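Long-range contact in beta-galactosidase (Trichoderma reesei, PDB 3OG2), which probably hydrolyses terminal non-reducing beta-D-galactose residues in beta-D-galactosides, as a family 35 glycoside hydrolase built around a TIM barrel: residues Phe62-Tyr76 against Phe100-Arg114. Residues are numbered along the deposited sequence; the frame is centred on the assembly and turned at random. Where two conformers were deposited one is given.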
ATOM      1  N   PHE A  62       5.932   7.212   7.437  1.00  7.18           N
ATOM      2  CA  PHE A  62       5.084   8.257   8.027  0.50  7.30           C
ATOM      3  C   PHE A  62       5.614   9.642   7.722  1.00  7.58           C
ATOM      4  O   PHE A  62       4.813  10.556   7.492  1.00  7.81           O
ATOM      5  CB  PHE A  62       4.961   8.084   9.540  0.50  7.36           C
ATOM      6  CG  PHE A  62       4.004   7.029  10.040  0.50  7.93           C
ATOM      7  CD1 PHE A  62       4.471   5.930  10.739  0.50  7.20           C
ATOM      8  CD2 PHE A  62       2.649   7.106   9.845  0.50  8.03           C
ATOM      9  CE1 PHE A  62       3.586   4.962  11.219  0.50  9.56           C
ATOM     10  CE2 PHE A  62       1.755   6.159  10.315  0.50  9.25           C
ATOM     11  CZ  PHE A  62       2.215   5.075  11.027  0.50  8.19           C
ATOM     12  N   HIS A  63       6.924   9.857   7.705  1.00  7.86           N
ATOM     13  CA  HIS A  63       7.438  11.157   7.337  1.00  7.47           C
ATOM     14  C   HIS A  63       7.020  11.544   5.912  1.00  6.47           C
ATOM     15  O   HIS A  63       6.722  12.677   5.601  1.00  7.79           O
ATOM     16  CB  HIS A  63       8.982  11.116   7.311  1.00 10.18           C
ATOM     17  CG  HIS A  63       9.677  11.239   8.597  1.00 10.01           C
ATOM     18  ND1 HIS A  63      10.979  10.839   8.797  1.00 11.29           N
ATOM     19  CD2 HIS A  63       9.228  11.829   9.731  1.00 11.40           C
ATOM     20  CE1 HIS A  63      11.321  11.140  10.037  1.00 11.43           C
ATOM     21  NE2 HIS A  63      10.266  11.739  10.635  1.00 12.05           N
ATOM     22  N   LYS A  64       7.051  10.533   5.018  1.00  6.83           N
ATOM     23  CA  LYS A  64       6.726  10.774   3.601  1.00  6.92           C
ATOM     24  C   LYS A  64       5.226  11.052   3.471  1.00  6.90           C
ATOM     25  O   LYS A  64       4.831  11.873   2.621  1.00  8.25           O
ATOM     26  CB  LYS A  64       7.175   9.563   2.790  1.00  6.98           C
ATOM     27  CG  LYS A  64       8.691   9.542   2.654  1.00  7.59           C
ATOM     28  CD  LYS A  64       9.276   8.216   2.191  1.00  7.58           C
ATOM     29  CE  LYS A  64      10.794   8.437   2.023  1.00  8.71           C
ATOM     30  NZ  LYS A  64      11.509   7.196   1.754  1.00  8.99           N
ATOM     31  N   ILE A  65       4.384  10.426   4.277  1.00  7.15           N
ATOM     32  CA  ILE A  65       2.935  10.721   4.206  1.00  7.28           C
ATOM     33  C   ILE A  65       2.619  12.044   4.877  1.00  6.66           C
ATOM     34  O   ILE A  65       1.848  12.844   4.341  1.00  7.51           O
ATOM     35  CB  ILE A  65       2.190   9.546   4.842  1.00  7.90           C
ATOM     36  CG1 ILE A  65       2.373   8.332   3.906  1.00  8.64           C
ATOM     37  CG2 ILE A  65       0.723   9.901   5.084  1.00  9.27           C
ATOM     38  CD1 ILE A  65       1.745   7.059   4.412  1.00 10.46           C
ATOM     39  N   LYS A  66       3.219  12.329   6.022  1.00  6.68           N
ATOM     40  CA  LYS A  66       2.999  13.627   6.685  1.00  6.95           C
ATOM     41  C   LYS A  66       3.393  14.774   5.753  1.00  7.26           C
ATOM     42  O   LYS A  66       2.747  15.814   5.721  1.00  7.66           O
ATOM     43  CB  LYS A  66       3.813  13.657   7.979  1.00  7.72           C
ATOM     44  CG  LYS A  66       3.670  14.918   8.779  1.00  9.44           C
ATOM     45  CD  LYS A  66       2.379  14.978   9.578  1.00 11.11           C
ATOM     46  CE  LYS A  66       2.449  16.220  10.502  1.00 12.46           C
ATOM     47  NZ  LYS A  66       1.181  16.272  11.278  1.00 12.81           N
ATOM     48  N   ALA A  67       4.480  14.584   4.990  1.00  6.86           N
ATOM     49  CA  ALA A  67       4.912  15.672   4.126  1.00  7.06           C
ATOM     50  C   ALA A  67       3.928  15.937   2.999  1.00  6.44           C
ATOM     51  O   ALA A  67       3.973  17.028   2.383  1.00  7.92           O
ATOM     52  CB  ALA A  67       6.305  15.321   3.570  1.00  7.96           C
ATOM     53  N   LEU A  68       3.044  15.021   2.633  1.00  7.15           N
ATOM     54  CA  LEU A  68       1.985  15.270   1.665  1.00  6.95           C
ATOM     55  C   LEU A  68       0.946  16.274   2.194  1.00  7.30           C
ATOM     56  O   LEU A  68       0.099  16.750   1.453  1.00  8.90           O
ATOM     57  CB  LEU A  68       1.207  13.986   1.355  1.00  7.32           C
ATOM     58  CG  LEU A  68       1.976  12.883   0.655  1.00  6.93           C
ATOM     59  CD1 LEU A  68       1.171  11.591   0.644  1.00  8.81           C
ATOM     60  CD2 LEU A  68       2.269  13.308  -0.797  1.00  9.89           C
ATOM     61  N   GLY A  69       0.950  16.551   3.494  1.00  7.39           N
ATOM     62  CA  GLY A  69      -0.107  17.319   4.110  1.00  8.26           C
ATOM     63  C   GLY A  69      -1.167  16.416   4.709  1.00  7.17           C
ATOM     64  O   GLY A  69      -2.189  16.916   5.192  1.00  9.16           O
ATOM     65  N   PHE A  70      -0.935  15.095   4.668  1.00  7.54           N
ATOM     66  CA  PHE A  70      -1.918  14.172   5.298  1.00  6.65           C
ATOM     67  C   PHE A  70      -1.809  14.242   6.822  1.00  6.99           C
ATOM     68  O   PHE A  70      -0.750  14.590   7.343  1.00  8.39           O
ATOM     69  CB  PHE A  70      -1.611  12.760   4.854  1.00  7.67           C
ATOM     70  CG  PHE A  70      -2.072  12.442   3.410  1.00  7.15           C
ATOM     71  CD1 PHE A  70      -2.347  13.434   2.465  1.00  9.16           C
ATOM     72  CD2 PHE A  70      -2.204  11.098   3.069  1.00  9.23           C
ATOM     73  CE1 PHE A  70      -2.753  13.045   1.194  1.00 10.44           C
ATOM     74  CE2 PHE A  70      -2.641  10.696   1.774  1.00  8.84           C
ATOM     75  CZ  PHE A  70      -2.902  11.703   0.836  1.00 10.19           C
ATOM     76  N   ASN A  71      -2.917  13.854   7.488  1.00  7.26           N
ATOM     77  CA  ASN A  71      -2.888  13.842   8.962  1.00  7.25           C
ATOM     78  C   ASN A  71      -3.121  12.460   9.518  1.00  6.28           C
ATOM     79  O   ASN A  71      -3.000  12.282  10.749  1.00  7.40           O
ATOM     80  CB  ASN A  71      -3.899  14.826   9.566  1.00  7.45           C
ATOM     81  CG  ASN A  71      -5.238  14.750   8.862  1.00  6.64           C
ATOM     82  OD1 ASN A  71      -5.702  13.693   8.453  1.00  7.52           O
ATOM     83  ND2 ASN A  71      -5.834  15.930   8.684  1.00  8.51           N
ATOM     84  N   THR A  72      -3.381  11.471   8.652  1.00  7.25           N
ATOM     85  CA  THR A  72      -3.866  10.156   9.095  1.00  6.20           C
ATOM     86  C   THR A  72      -3.292   9.068   8.212  1.00  6.12           C
ATOM     87  O   THR A  72      -2.995   9.291   7.037  1.00  6.71           O
ATOM     88  CB  THR A  72      -5.393  10.168   9.065  1.00  7.70           C
ATOM     89  OG1 THR A  72      -5.912  11.222   9.891  1.00  9.08           O
ATOM     90  CG2 THR A  72      -6.022   8.867   9.541  1.00  9.14           C
ATOM     91  N   VAL A  73      -3.160   7.905   8.807  1.00  6.01           N
ATOM     92  CA  VAL A  73      -2.873   6.669   8.089  1.00  6.10           C
ATOM     93  C   VAL A  73      -3.956   5.661   8.486  1.00  6.10           C
ATOM     94  O   VAL A  73      -4.325   5.557   9.656  1.00  7.30           O
ATOM     95  CB  VAL A  73      -1.454   6.164   8.421  1.00  7.02           C
ATOM     96  CG1 VAL A  73      -1.264   4.672   8.133  1.00  8.01           C
ATOM     97  CG2 VAL A  73      -0.478   7.008   7.566  1.00  8.54           C
ATOM     98  N   SER A  74      -4.383   4.911   7.470  1.00  6.39           N
ATOM     99  CA  SER A  74      -5.292   3.789   7.661  1.00  6.48           C
ATOM    100  C   SER A  74      -4.547   2.485   7.483  1.00  5.98           C
ATOM    101  O   SER A  74      -3.750   2.386   6.564  1.00  7.41           O
ATOM    102  CB  SER A  74      -6.391   3.941   6.589  1.00  7.80           C
ATOM    103  OG  SER A  74      -7.251   2.807   6.568  1.00  8.69           O
ATOM    104  N   PHE A  75      -4.805   1.510   8.379  1.00  6.60           N
ATOM    105  CA  PHE A  75      -4.041   0.273   8.285  1.00  6.39           C
ATOM    106  C   PHE A  75      -4.926  -0.926   8.546  1.00  6.10           C
ATOM    107  O   PHE A  75      -5.833  -0.881   9.379  1.00  7.24           O
ATOM    108  CB  PHE A  75      -2.872   0.259   9.256  1.00  7.46           C
ATOM    109  CG  PHE A  75      -3.239   0.211  10.738  1.00  6.54           C
ATOM    110  CD1 PHE A  75      -3.615   1.356  11.452  1.00  7.55           C
ATOM    111  CD2 PHE A  75      -3.216  -1.017  11.409  1.00  8.01           C
ATOM    112  CE1 PHE A  75      -3.928   1.265  12.818  1.00  7.29           C
ATOM    113  CE2 PHE A  75      -3.511  -1.088  12.773  1.00  8.78           C
ATOM    114  CZ  PHE A  75      -3.867   0.050  13.471  1.00  8.68           C
ATOM    115  N   TYR A  76      -4.604  -2.021   7.862  1.00  6.78           N
ATOM    116  CA  TYR A  76      -5.177  -3.324   8.157  1.00  6.35           C
ATOM    117  C   TYR A  76      -4.278  -4.046   9.153  1.00  5.72           C
ATOM    118  O   TYR A  76      -3.053  -3.785   9.215  1.00  6.90           O
ATOM    119  CB  TYR A  76      -5.279  -4.170   6.882  1.00  7.27           C
ATOM    120  CG  TYR A  76      -6.460  -3.878   5.981  1.00  6.31           C
ATOM    121  CD1 TYR A  76      -7.771  -3.681   6.465  1.00  6.39           C
ATOM    122  CD2 TYR A  76      -6.232  -3.903   4.596  1.00  7.40           C
ATOM    123  CE1 TYR A  76      -8.823  -3.458   5.553  1.00  6.64           C
ATOM    124  CE2 TYR A  76      -7.277  -3.685   3.711  1.00  7.11           C
ATOM    125  CZ  TYR A  76      -8.556  -3.467   4.202  1.00  6.71           C
ATOM    126  OH  TYR A  76      -9.544  -3.239   3.282  1.00  7.69           O
ATOM    127  N   PHE A 100       4.682   0.675  15.122  1.00  8.57           N
ATOM    128  CA  PHE A 100       3.842   1.365  14.166  1.00  8.40           C
ATOM    129  C   PHE A 100       3.123   2.503  14.914  1.00  8.16           C
ATOM    130  O   PHE A 100       3.142   3.654  14.437  1.00  8.50           O
ATOM    131  CB  PHE A 100       2.882   0.369  13.528  1.00  8.64           C
ATOM    132  CG  PHE A 100       2.122   0.898  12.321  1.00  8.04           C
ATOM    133  CD1 PHE A 100       2.783   0.978  11.121  1.00  9.87           C
ATOM    134  CD2 PHE A 100       0.778   1.230  12.386  1.00 10.66           C
ATOM    135  CE1 PHE A 100       2.108   1.335   9.972  1.00 13.15           C
ATOM    136  CE2 PHE A 100       0.094   1.635  11.236  1.00 10.77           C
ATOM    137  CZ  PHE A 100       0.767   1.709  10.016  1.00 13.70           C
ATOM    138  N   PHE A 101       2.502   2.198  16.060  1.00  7.81           N
ATOM    139  CA  PHE A 101       1.880   3.261  16.861  1.00  8.02           C
ATOM    140  C   PHE A 101       2.870   4.340  17.288  1.00  7.75           C
ATOM    141  O   PHE A 101       2.565   5.530  17.242  1.00  8.30           O
ATOM    142  CB  PHE A 101       1.216   2.669  18.091  1.00  8.39           C
ATOM    143  CG  PHE A 101       0.092   1.664  17.851  1.00  8.63           C
ATOM    144  CD1 PHE A 101      -0.772   1.769  16.764  1.00 11.09           C
ATOM    145  CD2 PHE A 101      -0.089   0.600  18.733  1.00  9.48           C
ATOM    146  CE1 PHE A 101      -1.788   0.860  16.536  1.00 11.18           C
ATOM    147  CE2 PHE A 101      -1.143  -0.321  18.516  1.00 10.10           C
ATOM    148  CZ  PHE A 101      -1.985  -0.173  17.422  1.00 10.39           C
ATOM    149  N   GLU A 102       4.055   3.875  17.733  1.00  8.69           N
ATOM    150  CA  GLU A 102       5.072   4.835  18.177  1.00  9.78           C
ATOM    151  C   GLU A 102       5.522   5.738  17.053  1.00  8.85           C
ATOM    152  O   GLU A 102       5.716   6.962  17.276  1.00 10.25           O
ATOM    153  CB  GLU A 102       6.248   4.069  18.813  1.00 12.05           C
ATOM    154  CG  GLU A 102       5.803   3.405  20.124  1.00 20.97           C
ATOM    155  CD  GLU A 102       6.923   2.745  20.887  1.00 41.03           C
ATOM    156  OE1 GLU A 102       8.077   2.845  20.398  1.00 74.04           O
ATOM    157  OE2 GLU A 102       6.667   2.133  21.960  1.00 44.51           O
ATOM    158  N   ALA A 103       5.689   5.156  15.866  1.00  8.79           N
ATOM    159  CA  ALA A 103       6.107   5.987  14.743  1.00  9.04           C
ATOM    160  C   ALA A 103       5.009   6.992  14.380  1.00  8.15           C
ATOM    161  O   ALA A 103       5.300   8.107  13.986  1.00  8.83           O
ATOM    162  CB  ALA A 103       6.436   5.135  13.522  1.00 10.91           C
ATOM    163  N   ALA A 104       3.743   6.595  14.485  1.00  8.01           N
ATOM    164  CA  ALA A 104       2.649   7.531  14.188  1.00  7.81           C
ATOM    165  C   ALA A 104       2.716   8.716  15.141  1.00  7.33           C
ATOM    166  O   ALA A 104       2.646   9.882  14.743  1.00  8.35           O
ATOM    167  CB  ALA A 104       1.281   6.836  14.304  1.00  8.63           C
ATOM    168  N   THR A 105       2.873   8.387  16.431  1.00  7.95           N
ATOM    169  CA  THR A 105       2.994   9.498  17.429  1.00  8.33           C
ATOM    170  C   THR A 105       4.205  10.370  17.111  1.00  8.02           C
ATOM    171  O   THR A 105       4.085  11.598  17.171  1.00  9.11           O
ATOM    172  CB  THR A 105       3.105   8.912  18.835  1.00  8.34           C
ATOM    173  OG1 THR A 105       1.882   8.239  19.137  1.00  9.89           O
ATOM    174  CG2 THR A 105       3.393  10.004  19.879  1.00 10.69           C
ATOM    175  N   LYS A 106       5.332   9.769  16.765  1.00  8.62           N
ATOM    176  CA  LYS A 106       6.538  10.556  16.494  1.00  9.26           C
ATOM    177  C   LYS A 106       6.409  11.430  15.247  1.00  8.64           C
ATOM    178  O   LYS A 106       7.021  12.494  15.220  1.00 10.12           O
ATOM    179  CB  LYS A 106       7.729   9.583  16.346  1.00 11.94           C
ATOM    180  CG  LYS A 106       9.078  10.314  16.369  1.00 23.41           C
ATOM    181  CD  LYS A 106      10.251   9.354  16.656  1.00 26.34           C
ATOM    182  CE  LYS A 106      11.554  10.154  16.685  1.00 32.47           C
ATOM    183  NZ  LYS A 106      11.544  11.374  15.799  1.00 52.80           N
ATOM    184  N   ALA A 107       5.620  10.966  14.280  1.00  7.74           N
ATOM    185  CA  ALA A 107       5.436  11.713  13.035  1.00  8.63           C
ATOM    186  C   ALA A 107       4.325  12.715  13.156  1.00  8.73           C
ATOM    187  O   ALA A 107       4.180  13.565  12.285  1.00 10.60           O
ATOM    188  CB  ALA A 107       5.115  10.773  11.887  1.00 10.53           C
ATOM    189  N   GLY A 108       3.476  12.618  14.174  1.00  7.91           N
ATOM    190  CA  GLY A 108       2.312  13.460  14.279  1.00  8.66           C
ATOM    191  C   GLY A 108       1.197  13.029  13.328  1.00  7.66           C
ATOM    192  O   GLY A 108       0.554  13.902  12.735  1.00  9.05           O
ATOM    193  N   ILE A 109       0.942  11.754  13.239  1.00  7.81           N
ATOM    194  CA  ILE A 109      -0.089  11.144  12.389  1.00  8.55           C
ATOM    195  C   ILE A 109      -1.078  10.413  13.259  1.00  6.98           C
ATOM    196  O   ILE A 109      -0.681   9.722  14.217  1.00  7.86           O
ATOM    197  CB  ILE A 109       0.617  10.180  11.384  1.00 10.42           C
ATOM    198  CG1 ILE A 109       1.405  11.000  10.363  1.00 12.14           C
ATOM    199  CG2 ILE A 109      -0.333   9.144  10.754  1.00 12.96           C
ATOM    200  CD1 ILE A 109       0.522  11.759   9.398  1.00 15.08           C
ATOM    201  N   TYR A 110      -2.370  10.569  12.946  1.00  6.63           N
ATOM    202  CA  TYR A 110      -3.420   9.788  13.608  1.00  6.79           C
ATOM    203  C   TYR A 110      -3.694   8.527  12.775  1.00  6.19           C
ATOM    204  O   TYR A 110      -3.264   8.432  11.617  1.00  7.48           O
ATOM    205  CB  TYR A 110      -4.678  10.623  13.778  1.00  8.07           C
ATOM    206  CG  TYR A 110      -4.506  11.747  14.768  1.00  7.23           C
ATOM    207  CD1 TYR A 110      -4.253  11.435  16.102  1.00  7.90           C
ATOM    208  CD2 TYR A 110      -4.626  13.075  14.402  1.00  9.17           C
ATOM    209  CE1 TYR A 110      -4.104  12.448  17.087  1.00  9.31           C
ATOM    210  CE2 TYR A 110      -4.487  14.071  15.358  1.00 10.60           C
ATOM    211  CZ  TYR A 110      -4.242  13.748  16.664  1.00 10.17           C
ATOM    212  OH  TYR A 110      -4.070  14.782  17.606  1.00 13.60           O
ATOM    213  N   LEU A 111      -4.408   7.559  13.380  1.00  6.69           N
ATOM    214  CA  LEU A 111      -4.626   6.289  12.700  1.00  6.35           C
ATOM    215  C   LEU A 111      -6.090   5.868  12.692  1.00  6.41           C
ATOM    216  O   LEU A 111      -6.826   6.028  13.697  1.00  6.89           O
ATOM    217  CB  LEU A 111      -3.844   5.170  13.422  1.00  6.93           C
ATOM    218  CG  LEU A 111      -2.307   5.306  13.376  1.00  6.49           C
ATOM    219  CD1 LEU A 111      -1.677   4.207  14.248  1.00  7.79           C
ATOM    220  CD2 LEU A 111      -1.761   5.299  11.981  1.00  9.15           C
ATOM    221  N   LEU A 112      -6.465   5.296  11.548  1.00  5.91           N
ATOM    222  CA  LEU A 112      -7.714   4.546  11.352  1.00  6.09           C
ATOM    223  C   LEU A 112      -7.339   3.071  11.371  1.00  5.51           C
ATOM    224  O   LEU A 112      -6.634   2.610  10.473  1.00  7.10           O
ATOM    225  CB  LEU A 112      -8.352   4.980  10.031  1.00  6.42           C
ATOM    226  CG  LEU A 112      -9.396   4.005   9.457  1.00  8.58           C
ATOM    227  CD1 LEU A 112     -10.500   3.617  10.439  1.00  9.59           C
ATOM    228  CD2 LEU A 112     -10.033   4.603   8.193  1.00 10.19           C
ATOM    229  N   ALA A 113      -7.778   2.356  12.411  1.00  6.56           N
ATOM    230  CA  ALA A 113      -7.437   0.945  12.577  1.00  7.26           C
ATOM    231  C   ALA A 113      -8.498   0.065  11.938  1.00  6.94           C
ATOM    232  O   ALA A 113      -9.685   0.263  12.236  1.00  7.49           O
ATOM    233  CB  ALA A 113      -7.350   0.625  14.080  1.00  7.63           C
ATOM    234  N   ARG A 114      -8.057  -0.893  11.117  1.00  6.50           N
ATOM    235  CA  ARG A 114      -9.008  -1.743  10.364  1.00  6.58           C
ATOM    236  C   ARG A 114      -8.573  -3.182  10.556  1.00  5.80           C
ATOM    237  O   ARG A 114      -7.913  -3.771   9.659  1.00  7.34           O
ATOM    238  CB  ARG A 114      -9.069  -1.306   8.885  1.00  6.92           C
ATOM    239  CG  ARG A 114      -9.043   0.208   8.693  1.00  7.64           C
ATOM    240  CD  ARG A 114      -9.592   0.663   7.364  1.00  7.81           C
ATOM    241  NE  ARG A 114      -8.783   0.223   6.237  1.00  7.63           N
ATOM    242  CZ  ARG A 114      -9.305  -0.117   5.064  1.00  7.02           C
ATOM    243  NH1 ARG A 114     -10.629  -0.173   4.849  1.00  8.35           N
ATOM    244  NH2 ARG A 114      -8.458  -0.444   4.061  1.00  7.46           N
TER
HETATM  245  O   HOH W   1      10.711  12.855  13.233  1.00 25.99           O
HETATM  246  O   HOH W   2      -1.943  14.889  12.181  1.00 26.42           O
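Strands 72-76 and 110-114 pair in parallel from Thr72-Tyr110 to Tyr76-Arg114, their axes 4.5 Å apart, through five backbone hydrogen bonds running from Tyr110 N to Asn71 O at one end to Arg114 N to Phe75 O at the other. These are neighbouring strands of the TIM barrel, and helix 98-107, which leads into the second strand, packs outside them beside helix 58-66, consistent with the barrel's beta-alpha-beta crossover. Val73, Phe75, Leu111 and Ala113 face these helices, whereas Ser74, Tyr76, Leu112 and Arg114 lie on the other side of the sheet, toward the barrel interior. The helix segments cross at -40°, and in one of its two deposited conformers Phe62 is a knob among Phe100, Ala103, Ala104 and Ala107; its CD1 lies 3.5 Å from Ala103 CB. The CZ edge of Phe62 points at the face of Phe100, and the edge of Phe100 in turn meets the face of Phe75, so three rings form a chain of edge-to-face pairs. Chi1 of 67° sets Phe75 CG between backbone N and carbonyl carbon and carries the ring across to strand 110-114, where Ala113 CA lies over one face, 4.0 Å from the centroid, and Phe100 CE2 over the other. Near Gly108, Lys66 runs its chain past Ile109 CD1, and NZ donates to Gly108 O at 2.9 Å; a water also donates to that oxygen and bridges it to Asn71 O. The C-terminal ends of the strands reach the galactose site, to which Tyr76 belongs. Glu46 and Glu278 form salt bridges with Arg114, while Asn179 hydrogen-bonds to Tyr76 OH. Bent at chi3, Arg114 lays its guanidinium flat on the Tyr76 ring, planes 21° apart, bringing NH2 to 3.0 Å from Tyr76 CZ.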